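Local coordinates for protein manganese-dependent inorganic pyrophosphatase (Methanocaldococcus jannaschii, PDB 2EB0) that hydrolyses inorganic diphosphate to two phosphates as a family II pyrophosphatase that uses two manganese ions per subunit, at residues 143-147 against 148-152. Numbering follows the deposited sequence.
Sequences AIISD and TVLFK. With MN (manganese (II) ion), chain E.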
ATOM      1  N   ALA B 143     -11.527  20.018   2.170  1.00 14.17           N
ATOM      2  CA  ALA B 143     -10.597  19.110   1.514  1.00 14.85           C
ATOM      3  C   ALA B 143     -11.321  18.256   0.484  1.00 16.17           C
ATOM      4  O   ALA B 143     -10.840  18.087  -0.634  1.00 16.49           O
ATOM      5  CB  ALA B 143      -9.906  18.216   2.551  1.00 14.14           C
ATOM      6  N   ILE B 144     -12.477  17.720   0.859  1.00 18.62           N
ATOM      7  CA  ILE B 144     -13.241  16.890  -0.058  1.00 21.09           C
ATOM      8  C   ILE B 144     -13.660  17.697  -1.286  1.00 21.50           C
ATOM      9  O   ILE B 144     -13.433  17.277  -2.420  1.00 21.43           O
ATOM     10  CB  ILE B 144     -14.487  16.285   0.636  1.00 20.50           C
ATOM     11  CG1 ILE B 144     -14.036  15.389   1.803  1.00 23.16           C
ATOM     12  CG2 ILE B 144     -15.291  15.465  -0.356  1.00 19.18           C
ATOM     13  CD1 ILE B 144     -15.148  14.624   2.490  1.00 22.24           C
ATOM     14  N   ILE B 145     -14.252  18.865  -1.056  1.00 19.49           N
ATOM     15  CA  ILE B 145     -14.685  19.719  -2.146  1.00 18.87           C
ATOM     16  C   ILE B 145     -13.508  20.106  -3.035  1.00 19.67           C
ATOM     17  O   ILE B 145     -13.614  20.107  -4.262  1.00 20.22           O
ATOM     18  CB  ILE B 145     -15.340  21.008  -1.619  1.00 19.79           C
ATOM     19  CG1 ILE B 145     -16.711  20.680  -1.023  1.00 21.87           C
ATOM     20  CG2 ILE B 145     -15.445  22.044  -2.748  1.00 16.87           C
ATOM     21  CD1 ILE B 145     -17.317  21.801  -0.199  1.00 23.46           C
ATOM     22  N   SER B 146     -12.389  20.441  -2.409  1.00 16.28           N
ATOM     23  CA  SER B 146     -11.211  20.851  -3.145  1.00 16.51           C
ATOM     24  C   SER B 146     -10.668  19.741  -4.018  1.00 18.35           C
ATOM     25  O   SER B 146     -10.433  19.931  -5.207  1.00 18.94           O
ATOM     26  CB  SER B 146     -10.119  21.304  -2.177  1.00 16.00           C
ATOM     27  OG  SER B 146      -8.898  21.483  -2.876  1.00 13.78           O
ATOM     28  N   ASP B 147     -10.478  18.572  -3.423  1.00 22.00           N
ATOM     29  CA  ASP B 147      -9.926  17.442  -4.152  1.00 24.66           C
ATOM     30  C   ASP B 147     -10.805  16.905  -5.282  1.00 23.68           C
ATOM     31  O   ASP B 147     -10.297  16.462  -6.312  1.00 22.07           O
ATOM     32  CB  ASP B 147      -9.591  16.329  -3.167  1.00 29.18           C
ATOM     33  CG  ASP B 147      -8.110  16.059  -3.096  1.00 35.67           C
ATOM     34  OD1 ASP B 147      -7.322  17.029  -3.147  1.00 39.63           O
ATOM     35  OD2 ASP B 147      -7.730  14.880  -2.985  1.00 37.72           O
ATOM     36  N   THR B 148     -12.116  16.947  -5.092  1.00 15.05           N
ATOM     37  CA  THR B 148     -13.021  16.454  -6.110  1.00 15.43           C
ATOM     38  C   THR B 148     -13.435  17.563  -7.067  1.00 15.12           C
ATOM     39  O   THR B 148     -14.102  17.305  -8.062  1.00 15.83           O
ATOM     40  CB  THR B 148     -14.288  15.838  -5.481  1.00 18.43           C
ATOM     41  OG1 THR B 148     -14.986  16.828  -4.706  1.00 18.59           O
ATOM     42  CG2 THR B 148     -13.907  14.676  -4.597  1.00 17.80           C
ATOM     43  N   VAL B 149     -13.011  18.791  -6.785  1.00 18.04           N
ATOM     44  CA  VAL B 149     -13.384  19.927  -7.619  1.00 18.86           C
ATOM     45  C   VAL B 149     -14.914  19.986  -7.612  1.00 18.73           C
ATOM     46  O   VAL B 149     -15.569  19.989  -8.661  1.00 17.66           O
ATOM     47  CB  VAL B 149     -12.896  19.764  -9.075  1.00 20.72           C
ATOM     48  CG1 VAL B 149     -13.090  21.072  -9.831  1.00 18.93           C
ATOM     49  CG2 VAL B 149     -11.432  19.327  -9.092  1.00 24.45           C
ATOM     50  N   LEU B 150     -15.465  20.026  -6.407  1.00 19.82           N
ATOM     51  CA  LEU B 150     -16.904  20.071  -6.200  1.00 23.26           C
ATOM     52  C   LEU B 150     -17.595  18.876  -6.852  1.00 24.51           C
ATOM     53  O   LEU B 150     -18.571  19.025  -7.586  1.00 27.46           O
ATOM     54  CB  LEU B 150     -17.492  21.376  -6.740  1.00 30.12           C
ATOM     55  CG  LEU B 150     -18.508  22.086  -5.833  1.00 33.32           C
ATOM     56  CD1 LEU B 150     -19.403  22.969  -6.686  1.00 33.42           C
ATOM     57  CD2 LEU B 150     -19.359  21.087  -5.080  1.00 32.83           C
ATOM     58  N   PHE B 151     -17.061  17.689  -6.590  1.00 24.96           N
ATOM     59  CA  PHE B 151     -17.622  16.446  -7.100  1.00 27.16           C
ATOM     60  C   PHE B 151     -17.687  16.347  -8.623  1.00 28.30           C
ATOM     61  O   PHE B 151     -18.470  15.571  -9.163  1.00 26.97           O
ATOM     62  CB  PHE B 151     -19.017  16.248  -6.510  1.00 25.40           C
ATOM     63  CG  PHE B 151     -19.101  16.590  -5.050  1.00 25.50           C
ATOM     64  CD1 PHE B 151     -19.872  17.663  -4.617  1.00 26.25           C
ATOM     65  CD2 PHE B 151     -18.396  15.844  -4.106  1.00 24.72           C
ATOM     66  CE1 PHE B 151     -19.941  17.990  -3.261  1.00 28.16           C
ATOM     67  CE2 PHE B 151     -18.455  16.156  -2.757  1.00 23.42           C
ATOM     68  CZ  PHE B 151     -19.229  17.233  -2.329  1.00 27.32           C
ATOM     69  N   LYS B 152     -16.855  17.120  -9.314  1.00 26.32           N
ATOM     70  CA  LYS B 152     -16.841  17.085 -10.769  1.00 27.12           C
ATOM     71  C   LYS B 152     -15.815  16.077 -11.268  1.00 26.82           C
ATOM     72  O   LYS B 152     -16.001  15.445 -12.306  1.00 26.11           O
ATOM     73  CB  LYS B 152     -16.531  18.474 -11.327  1.00 32.56           C
ATOM     74  CG  LYS B 152     -17.573  19.508 -10.950  1.00 34.75           C
ATOM     75  CD  LYS B 152     -17.269  20.865 -11.547  1.00 33.49           C
ATOM     76  CE  LYS B 152     -18.424  21.815 -11.286  1.00 35.99           C
ATOM     77  NZ  LYS B 152     -18.273  23.112 -11.999  1.00 38.67           N
TER
HETATM   78 MN    MN E 503      -5.604  14.542  -1.951  1.00 34.64          MN
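Ile144 O takes two donors from the same residue, Thr148 N at 3.0 Å and Thr148 OG1 at 2.8 Å, at the Schellman motif that ends helix 134-148. The amide arrives nearly head-on to the carbonyl, whereas the hydroxyl is tilted 35° from its plane. With chi1 at 60°, the hydroxyl sits between the backbone N and the carbonyl carbon, where it can donate back to the helix. Thr148 OG1 also accepts from Phe151 N at 2.9 Å, and this second bond is the ST motif, tying the outgoing loop to the last turn. Val149, with positive phi, is the C' residue. The closing bond, Leu150 N to Ile145 O, is short and almost straight (2.8 Å, N-H...O 173°), with Leu150 N in the carbonyl plane, on a lone pair of Ile145 O; its companion, Val149 N to Ser146 O, is longer, and its donor sits above the carbonyl plane of Ser146. The Phe151 ring slants past both isoleucines, CE2 lying 4.0 Å from Ile144 CG2, and Ile145 CG2 packs against Leu150 CG. One residue before Thr148, with His88, Asp13 and Asp66 completing that site, Asp147 OD2 binds one of the two manganese ions at 2.4 Å.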